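Local coordinates for protein enterochelin esterase (Salmonella enterica subsp. enterica serovar Typhimurium, PDB 3MGA) that probably hydrolyses the ester bonds of ferric enterobactin, the iron-loaded siderophore, so that the iron it carries can be released inside the cell, at residues G59-H64 and W81-A86; W220-S225 and G391-L396; R230-A235 and L398-L403. All blocks are in the same frame, centred on the assembly; numbering follows the deposited sequence.

Contact 1 of 3, residues G59-H64 and W81-A86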
loop_
_atom_site.group_PDB
_atom_site.type_symbol
_atom_site.label_atom_id
_atom_site.label_comp_id
_atom_site.label_asym_id
_atom_site.label_seq_id
_atom_site.Cartn_x
_atom_site.Cartn_y
_atom_site.Cartn_z
ATOM N N GLY A 59 -4.678 6.816 7.795
ATOM C CA GLY A 59 -3.634 7.552 8.505
ATOM C C GLY A 59 -4.001 8.946 9.002
ATOM O O GLY A 59 -3.120 9.713 9.387
ATOM N N VAL A 60 -5.283 9.293 8.990
ATOM C CA VAL A 60 -5.693 10.607 9.469
ATOM C C VAL A 60 -6.810 10.503 10.514
ATOM O O VAL A 60 -6.694 11.097 11.589
ATOM C CB VAL A 60 -6.117 11.534 8.327
ATOM C CG1 VAL A 60 -6.556 12.893 8.887
ATOM C CG2 VAL A 60 -4.981 11.708 7.353
ATOM N N THR A 61 -7.870 9.752 10.208
ATOM C CA THR A 61 -8.980 9.582 11.140
ATOM C C THR A 61 -9.211 8.133 11.565
ATOM O O THR A 61 -10.286 7.801 12.066
ATOM C CB THR A 61 -10.303 10.113 10.550
ATOM O OG1 THR A 61 -10.696 9.314 9.425
ATOM C CG2 THR A 61 -10.170 11.583 10.147
ATOM N N ASP A 62 -8.215 7.274 11.389
ATOM C CA ASP A 62 -8.353 5.855 11.755
ATOM C C ASP A 62 -7.549 5.497 13.013
ATOM O O ASP A 62 -7.140 6.372 13.767
ATOM C CB ASP A 62 -7.979 4.956 10.563
ATOM C CG ASP A 62 -6.528 5.117 10.123
ATOM O OD1 ASP A 62 -5.760 5.822 10.806
ATOM O OD2 ASP A 62 -6.153 4.535 9.081
ATOM N N HIS A 63 -7.332 4.206 13.231
ATOM C CA HIS A 63 -6.600 3.724 14.394
ATOM C C HIS A 63 -5.095 3.999 14.344
ATOM O O HIS A 63 -4.434 3.955 15.381
ATOM C CB HIS A 63 -6.810 2.222 14.542
ATOM C CG HIS A 63 -6.193 1.422 13.438
ATOM N ND1 HIS A 63 -4.924 0.893 13.526
ATOM C CD2 HIS A 63 -6.661 1.080 12.216
ATOM C CE1 HIS A 63 -4.640 0.248 12.409
ATOM N NE2 HIS A 63 -5.679 0.348 11.597
ATOM N N HIS A 64 -4.543 4.258 13.160
ATOM C CA HIS A 64 -3.106 4.529 13.045
ATOM C C HIS A 64 -2.702 5.813 13.783
ATOM O O HIS A 64 -1.570 5.928 14.261
ATOM C CB HIS A 64 -2.651 4.557 11.574
ATOM C CG HIS A 64 -2.788 3.236 10.878
ATOM N ND1 HIS A 64 -1.836 2.243 10.973
ATOM C CD2 HIS A 64 -3.767 2.741 10.082
ATOM C CE1 HIS A 64 -2.221 1.196 10.265
ATOM N NE2 HIS A 64 -3.391 1.471 9.718
ATOM N N TRP A 81 -24.134 17.081 4.249
ATOM C CA TRP A 81 -23.316 16.714 5.395
ATOM C C TRP A 81 -21.929 17.263 5.076
ATOM O O TRP A 81 -21.521 17.311 3.918
ATOM C CB TRP A 81 -23.275 15.209 5.624
ATOM C CG TRP A 81 -24.560 14.624 6.105
ATOM C CD1 TRP A 81 -25.666 14.358 5.356
ATOM C CD2 TRP A 81 -24.856 14.171 7.432
ATOM N NE1 TRP A 81 -26.644 13.795 6.137
ATOM C CE2 TRP A 81 -26.173 13.666 7.416
ATOM C CE3 TRP A 81 -24.145 14.158 8.635
ATOM C CZ2 TRP A 81 -26.791 13.146 8.555
ATOM C CZ3 TRP A 81 -24.756 13.645 9.765
ATOM C CH2 TRP A 81 -26.069 13.145 9.717
ATOM N N ARG A 82 -21.204 17.663 6.109
ATOM C CA ARG A 82 -19.912 18.281 5.930
ATOM C C ARG A 82 -18.972 17.937 7.063
ATOM O O ARG A 82 -19.395 17.642 8.177
ATOM C CB ARG A 82 -20.130 19.804 5.891
ATOM C CG ARG A 82 -18.876 20.670 5.808
ATOM C CD ARG A 82 -19.234 22.151 5.904
ATOM N NE ARG A 82 -19.886 22.472 7.174
ATOM C CZ ARG A 82 -20.371 23.670 7.498
ATOM N NH1 ARG A 82 -20.293 24.689 6.646
ATOM N NH2 ARG A 82 -20.949 23.849 8.683
ATOM N N TRP A 83 -17.683 17.984 6.757
ATOM C CA TRP A 83 -16.639 17.732 7.734
ATOM C C TRP A 83 -15.331 18.211 7.133
ATOM O O TRP A 83 -15.061 17.985 5.959
ATOM C CB TRP A 83 -16.558 16.251 8.105
ATOM C CG TRP A 83 -15.514 15.962 9.129
ATOM C CD1 TRP A 83 -15.655 16.022 10.486
ATOM C CD2 TRP A 83 -14.162 15.570 8.881
ATOM N NE1 TRP A 83 -14.470 15.691 11.099
ATOM C CE2 TRP A 83 -13.536 15.410 10.136
ATOM C CE3 TRP A 83 -13.415 15.338 7.717
ATOM C CZ2 TRP A 83 -12.196 15.030 10.262
ATOM C CZ3 TRP A 83 -12.081 14.951 7.843
ATOM C CH2 TRP A 83 -11.490 14.799 9.106
ATOM N N SER A 84 -14.523 18.876 7.944
ATOM C CA SER A 84 -13.255 19.406 7.478
ATOM C C SER A 84 -12.124 19.022 8.402
ATOM O O SER A 84 -12.350 18.626 9.546
ATOM C CB SER A 84 -13.339 20.929 7.371
ATOM O OG SER A 84 -14.316 21.312 6.421
ATOM N N THR A 85 -10.904 19.153 7.889
ATOM C CA THR A 85 -9.703 18.838 8.642
ATOM C C THR A 85 -8.503 19.527 8.009
ATOM O O THR A 85 -8.635 20.180 6.974
ATOM C CB THR A 85 -9.446 17.311 8.668
ATOM O OG1 THR A 85 -8.207 17.037 9.337
ATOM C CG2 THR A 85 -9.368 16.756 7.264
ATOM N N ALA A 86 -7.342 19.383 8.646
ATOM C CA ALA A 86 -6.096 19.942 8.139
ATOM C C ALA A 86 -5.239 18.815 7.558
ATOM O O ALA A 86 -5.174 17.722 8.120
ATOM C CB ALA A 86 -5.346 20.650 9.240
#
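Trp83, on strand 80-87, makes the first contact with the loop 59-64, at Thr61. Its CG is anti to the backbone N (chi1 -179°), which sends the indole out toward the loop, and atom CH2 of the six-membered ring comes 3.6 Å from Thr61 CG2. The methyl approaches the ring obliquely, and the two side chains run at each other from opposite directions. Trp83 NE1 bonds Gln70 OE1, and Thr61 OG1, turned away from the indole, bonds the backbone at Val55 and Ile57. Two residues on, Thr85 OG1 lies 4.5 Å from Val60 CG1, a loose approach.

The loop is braced from within. Asp62 OD2 accepts from Gly59 N at 3.0 Å, an almost straight bond (170°), while OD1 accepts from His64 N at 3.1 Å and forms an Asx turn. The donors meet the carboxylate from opposite faces, well out of its plane.

The loop after strand 52-57 of one sheet meets strand 80-87 of another, and Trp83 also packs on Val55 and Ile57, consistent with facing E-set sheets. With no hydrogen bond across and 105 Å² buried, the chemistry implies methyl-to-indole packing, Thr61 and Trp83 having their polar ends bonded outside the segments.

Contact 2 of 3, residues W220-S225 and G391-L396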
loop_
_atom_site.group_PDB
_atom_site.type_symbol
_atom_site.label_atom_id
_atom_site.label_comp_id
_atom_site.label_asym_id
_atom_site.label_seq_id
_atom_site.Cartn_x
_atom_site.Cartn_y
_atom_site.Cartn_z
ATOM N N TRP A 220 0.326 -2.944 -14.696
ATOM C CA TRP A 220 0.866 -3.062 -16.071
ATOM C C TRP A 220 1.050 -1.715 -16.804
ATOM O O TRP A 220 2.149 -1.413 -17.282
ATOM C CB TRP A 220 -0.006 -3.956 -16.962
ATOM C CG TRP A 220 -0.793 -5.046 -16.287
ATOM C CD1 TRP A 220 -2.148 -5.165 -16.276
ATOM C CD2 TRP A 220 -0.289 -6.148 -15.520
ATOM N NE1 TRP A 220 -2.519 -6.278 -15.574
ATOM C CE2 TRP A 220 -1.398 -6.902 -15.098
ATOM C CE3 TRP A 220 0.988 -6.577 -15.157
ATOM C CZ2 TRP A 220 -1.270 -8.061 -14.339
ATOM C CZ3 TRP A 220 1.112 -7.732 -14.397
ATOM C CH2 TRP A 220 -0.006 -8.453 -13.996
ATOM N N PRO A 221 -0.030 -0.907 -16.912
ATOM C CA PRO A 221 0.115 0.357 -17.632
ATOM C C PRO A 221 1.254 1.234 -17.124
ATOM O O PRO A 221 1.976 1.825 -17.934
ATOM C CB PRO A 221 -1.243 1.041 -17.428
ATOM C CG PRO A 221 -2.193 -0.079 -17.147
ATOM C CD PRO A 221 -1.395 -1.087 -16.388
ATOM N N ALA A 222 1.418 1.304 -15.801
ATOM C CA ALA A 222 2.478 2.115 -15.189
ATOM C C ALA A 222 3.860 1.565 -15.508
ATOM O O ALA A 222 4.794 2.328 -15.761
ATOM C CB ALA A 222 2.288 2.204 -13.689
ATOM N N LEU A 223 3.989 0.241 -15.490
ATOM C CA LEU A 223 5.269 -0.410 -15.789
ATOM C C LEU A 223 5.664 -0.233 -17.255
ATOM O O LEU A 223 6.815 0.074 -17.562
ATOM C CB LEU A 223 5.208 -1.894 -15.448
ATOM C CG LEU A 223 5.040 -2.238 -13.974
ATOM C CD1 LEU A 223 4.818 -3.738 -13.811
ATOM C CD2 LEU A 223 6.246 -1.770 -13.180
ATOM N N ALA A 224 4.711 -0.437 -18.154
ATOM C CA ALA A 224 4.972 -0.291 -19.586
ATOM C C ALA A 224 5.335 1.157 -19.914
ATOM O O ALA A 224 6.213 1.414 -20.739
ATOM C CB ALA A 224 3.761 -0.755 -20.415
ATOM N N SER A 225 4.668 2.101 -19.258
ATOM C CA SER A 225 4.946 3.516 -19.475
ATOM C C SER A 225 6.388 3.852 -19.088
ATOM O O SER A 225 7.088 4.517 -19.831
ATOM C CB SER A 225 3.977 4.383 -18.676
ATOM O OG SER A 225 4.246 5.756 -18.891
ATOM N N GLY A 391 5.397 4.340 -4.789
ATOM C CA GLY A 391 6.671 3.924 -4.212
ATOM C C GLY A 391 7.132 2.621 -4.824
ATOM O O GLY A 391 8.326 2.299 -4.818
ATOM N N LEU A 392 6.177 1.869 -5.357
ATOM C CA LEU A 392 6.483 0.597 -5.972
ATOM C C LEU A 392 7.312 0.884 -7.234
ATOM O O LEU A 392 8.376 0.303 -7.429
ATOM C CB LEU A 392 5.195 -0.150 -6.340
ATOM C CG LEU A 392 5.225 -1.684 -6.348
ATOM C CD1 LEU A 392 3.961 -2.209 -7.064
ATOM C CD2 LEU A 392 6.462 -2.250 -6.997
ATOM N N THR A 393 6.829 1.797 -8.076
ATOM C CA THR A 393 7.532 2.119 -9.316
ATOM C C THR A 393 8.819 2.885 -9.055
ATOM O O THR A 393 9.823 2.658 -9.739
ATOM C CB THR A 393 6.651 2.892 -10.328
ATOM O OG1 THR A 393 6.189 4.116 -9.742
ATOM C CG2 THR A 393 5.473 2.046 -10.760
ATOM N N GLN A 394 8.798 3.786 -8.072
ATOM C CA GLN A 394 10.002 4.547 -7.727
ATOM C C GLN A 394 11.063 3.624 -7.133
ATOM O O GLN A 394 12.255 3.788 -7.390
ATOM C CB GLN A 394 9.691 5.677 -6.751
ATOM C CG GLN A 394 10.916 6.495 -6.358
ATOM C CD GLN A 394 11.565 7.197 -7.537
ATOM O OE1 GLN A 394 11.007 8.141 -8.102
ATOM N NE2 GLN A 394 12.781 6.779 -7.874
ATOM N N GLY A 395 10.615 2.655 -6.343
ATOM C CA GLY A 395 11.495 1.688 -5.712
ATOM C C GLY A 395 12.227 0.824 -6.711
ATOM O O GLY A 395 13.387 0.508 -6.518
ATOM N N LEU A 396 11.535 0.422 -7.772
ATOM C CA LEU A 396 12.145 -0.387 -8.838
ATOM C C LEU A 396 13.222 0.428 -9.554
ATOM O O LEU A 396 14.261 -0.106 -9.942
ATOM C CB LEU A 396 11.073 -0.856 -9.822
ATOM C CG LEU A 396 10.090 -1.900 -9.285
ATOM C CD1 LEU A 396 8.818 -1.951 -10.125
ATOM C CD2 LEU A 396 10.766 -3.293 -9.186
#
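Thr393 OG1 is gripped twice, by the carbonyl oxygens Pro161 O and Gly390 O, the second lying one turn back in its own helix. A single hydroxyl proton facing two acceptors suggests a shared bond, and the double hold fixes the rotation of the side chain. At chi1 59° the OG1 sits between the backbone N and the carbonyl carbon, and the methyl CG2 is left to face the other helix. There it stands 4.3 Å from Ala222 CB, a light touch between two small groups.

The second meeting is between leucines. Leu223 CD2 lies 4.0 Å from Leu396 CD1, one methyl branch against the other, and the two side chains cross at about a right angle. The CB of Leu223 does not head for the opposite helix; it is the outer end of the chain that closes the distance.

No polar bond crosses between the segments, and 109 Å² is buried in total, so the evidence is for a small apolar interface. The CA atoms come nearest at Leu223 and Thr393, 7.3 Å apart. Each helix is internally regular: Ala224 N bonds Trp220 O at 2.9 Å, and Gly395 N bonds Gly391 O at 2.8 Å.

Trp163, from the connection between strands 148-153 and 174-180, packs on both Ala222 and Thr393, and Ser225 OG is bonded to Arg165 O of that same connection. Beneath, Leu223 rests on Leu192 of strand 185-193 and Tyr237 of strand 236-240, while Leu392 reaches Leu310 of strand 308-312. Helices 220-228 and 385-399 thus both pack on the large mixed sheet and meet each other there.

Contact 3 of 3, residues R230-A235 and L398-L403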
loop_
_atom_site.group_PDB
_atom_site.type_symbol
_atom_site.label_atom_id
_atom_site.label_comp_id
_atom_site.label_asym_id
_atom_site.label_seq_id
_atom_site.Cartn_x
_atom_site.Cartn_y
_atom_site.Cartn_z
ATOM N N ARG A 230 12.225 4.653 -20.983
ATOM C CA ARG A 230 13.592 4.181 -20.741
ATOM C C ARG A 230 14.008 4.426 -19.291
ATOM O O ARG A 230 15.196 4.512 -18.978
ATOM C CB ARG A 230 14.586 4.768 -21.763
ATOM C CG ARG A 230 14.106 4.561 -23.208
ATOM C CD ARG A 230 15.105 4.976 -24.293
ATOM N NE ARG A 230 16.194 4.007 -24.475
ATOM C CZ ARG A 230 17.386 4.052 -23.874
ATOM N NH1 ARG A 230 18.281 3.105 -24.133
ATOM N NH2 ARG A 230 17.698 5.030 -23.020
ATOM N N LEU A 231 13.008 4.510 -18.408
ATOM C CA LEU A 231 13.238 4.723 -16.983
ATOM C C LEU A 231 13.243 3.392 -16.209
ATOM O O LEU A 231 13.512 3.362 -15.015
ATOM C CB LEU A 231 12.224 5.718 -16.417
ATOM C CG LEU A 231 12.382 7.157 -16.943
ATOM C CD1 LEU A 231 11.300 8.062 -16.388
ATOM C CD2 LEU A 231 13.777 7.744 -16.619
ATOM N N LEU A 232 12.922 2.305 -16.900
ATOM C CA LEU A 232 12.983 0.950 -16.343
ATOM C C LEU A 232 13.487 0.068 -17.478
ATOM O O LEU A 232 13.223 0.345 -18.643
ATOM C CB LEU A 232 11.629 0.422 -15.851
ATOM C CG LEU A 232 10.948 0.953 -14.587
ATOM C CD1 LEU A 232 9.568 0.315 -14.459
ATOM C CD2 LEU A 232 11.759 0.699 -13.309
ATOM N N PRO A 233 14.226 -0.989 -17.149
ATOM C CA PRO A 233 14.718 -1.873 -18.185
ATOM C C PRO A 233 13.651 -2.888 -18.563
ATOM O O PRO A 233 12.710 -3.102 -17.790
ATOM C CB PRO A 233 15.869 -2.586 -17.489
ATOM C CG PRO A 233 15.398 -2.712 -16.065
ATOM C CD PRO A 233 14.590 -1.459 -15.798
ATOM N N GLY A 234 13.769 -3.495 -19.741
ATOM C CA GLY A 234 12.829 -4.535 -20.124
ATOM C C GLY A 234 12.995 -5.615 -19.071
ATOM O O GLY A 234 14.104 -6.079 -18.837
ATOM N N ALA A 235 11.906 -6.010 -18.429
ATOM C CA ALA A 235 11.976 -6.984 -17.346
ATOM C C ALA A 235 10.906 -8.043 -17.427
ATOM O O ALA A 235 10.124 -8.076 -18.362
ATOM C CB ALA A 235 11.866 -6.252 -15.997
ATOM N N LEU A 398 15.021 2.823 -8.188
ATOM C CA LEU A 398 16.154 2.894 -7.274
ATOM C C LEU A 398 16.917 1.583 -7.263
ATOM O O LEU A 398 18.136 1.561 -7.459
ATOM C CB LEU A 398 15.695 3.222 -5.856
ATOM C CG LEU A 398 15.156 4.629 -5.703
ATOM C CD1 LEU A 398 14.665 4.873 -4.261
ATOM C CD2 LEU A 398 16.260 5.633 -6.105
ATOM N N LEU A 399 16.202 0.488 -7.038
ATOM C CA LEU A 399 16.842 -0.822 -7.020
ATOM C C LEU A 399 17.555 -1.160 -8.338
ATOM O O LEU A 399 18.576 -1.837 -8.327
ATOM C CB LEU A 399 15.839 -1.913 -6.657
ATOM C CG LEU A 399 15.318 -1.816 -5.226
ATOM C CD1 LEU A 399 14.205 -2.825 -4.983
ATOM C CD2 LEU A 399 16.460 -1.998 -4.230
ATOM N N TRP A 400 17.018 -0.695 -9.464
ATOM C CA TRP A 400 17.641 -0.969 -10.762
ATOM C C TRP A 400 18.383 0.220 -11.338
ATOM O O TRP A 400 18.744 0.213 -12.507
ATOM C CB TRP A 400 16.615 -1.449 -11.798
ATOM C CG TRP A 400 16.092 -2.808 -11.588
ATOM C CD1 TRP A 400 16.799 -3.908 -11.205
ATOM C CD2 TRP A 400 14.781 -3.268 -11.905
ATOM N NE1 TRP A 400 15.989 -5.012 -11.187
ATOM C CE2 TRP A 400 14.744 -4.648 -11.627
ATOM C CE3 TRP A 400 13.622 -2.642 -12.381
ATOM C CZ2 TRP A 400 13.599 -5.411 -11.805
ATOM C CZ3 TRP A 400 12.491 -3.394 -12.552
ATOM C CH2 TRP A 400 12.485 -4.770 -12.271
ATOM N N GLN A 401 18.640 1.230 -10.514
ATOM C CA GLN A 401 19.343 2.430 -10.980
ATOM C C GLN A 401 20.633 2.131 -11.762
ATOM O O GLN A 401 20.880 2.770 -12.769
ATOM C CB GLN A 401 19.645 3.365 -9.815
ATOM C CG GLN A 401 20.063 4.759 -10.244
ATOM C CD GLN A 401 20.287 5.682 -9.056
ATOM O OE1 GLN A 401 19.595 6.693 -8.902
ATOM N NE2 GLN A 401 21.210 5.305 -8.179
ATOM N N PRO A 402 21.458 1.171 -11.295
ATOM C CA PRO A 402 22.702 0.877 -12.036
ATOM C C PRO A 402 22.482 0.445 -13.490
ATOM O O PRO A 402 23.176 0.935 -14.377
ATOM C CB PRO A 402 23.345 -0.257 -11.224
ATOM C CG PRO A 402 22.814 -0.076 -9.839
ATOM C CD PRO A 402 21.407 0.454 -10.003
ATOM N N LEU A 403 21.535 -0.462 -13.725
ATOM C CA LEU A 403 21.227 -0.922 -15.081
ATOM C C LEU A 403 20.613 0.196 -15.902
ATOM O O LEU A 403 21.008 0.429 -17.036
ATOM C CB LEU A 403 20.218 -2.077 -15.082
ATOM C CG LEU A 403 20.537 -3.433 -14.467
ATOM C CD1 LEU A 403 20.729 -3.335 -12.962
ATOM C CD2 LEU A 403 19.396 -4.378 -14.796
#
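Trp400 carries its indole onto the loop 230-235, where it meets Leu232, Pro233 and Ala235. From CB, which already heads for the loop, CG continues anti to the carbonyl carbon (chi1 -72°). On the pyrrole side NE1 is bonded to Arg282 O, which fixes the ring's rotation. On the benzene side CE3 is approached by two residues: Pro233 CD at 3.7 Å and Leu232 CD2 at 3.9 Å. The leucine methyl lies at the edge, near the ring plane. Pro233 CG lies over one face, 4.0 Å above the plane and offset toward the rim, while CD comes in obliquely. Farthest out, CH2 comes 4.1 Å from Ala235 CB, which approaches obliquely.

Every contact across the segments is apolar, and together they bury 208 Å². Trp400 has just left helical geometry at the end of helix 385-399 and occupies the N-cap position of helix 401-404. The indole thus reaches out from the break between two helices, and Pro203 also packs on it. Its target is the loop between helix 220-228 and strand 236-240, an inner strand of the sheet, so the C-terminal helical segment closes against a helix-to-strand connection, consistent with the alpha/beta-hydrolase fold, in which helices flank the central sheet.

In the fold
From the N terminus, contact 1 closes a short loop within the N-terminal domain, joining 59-64 to 81-86 before the other two open. Contacts 2 and 3 follow in the esterase domain, and their segments alternate: 220-225 and 230-235 come first, 391-396 and 398-403 near the C terminus. They therefore cross, each spanning more than 160 residues and tying helix 220-228 and its following loop to the last helices. Their centres lie 10 Å apart, and they touch where Leu232 packs on Leu396 and Leu223. Contact 1 stands on the opposite side of the chain's centre, its centre 29 Å from that of contact 2 and 38 Å from that of contact 3.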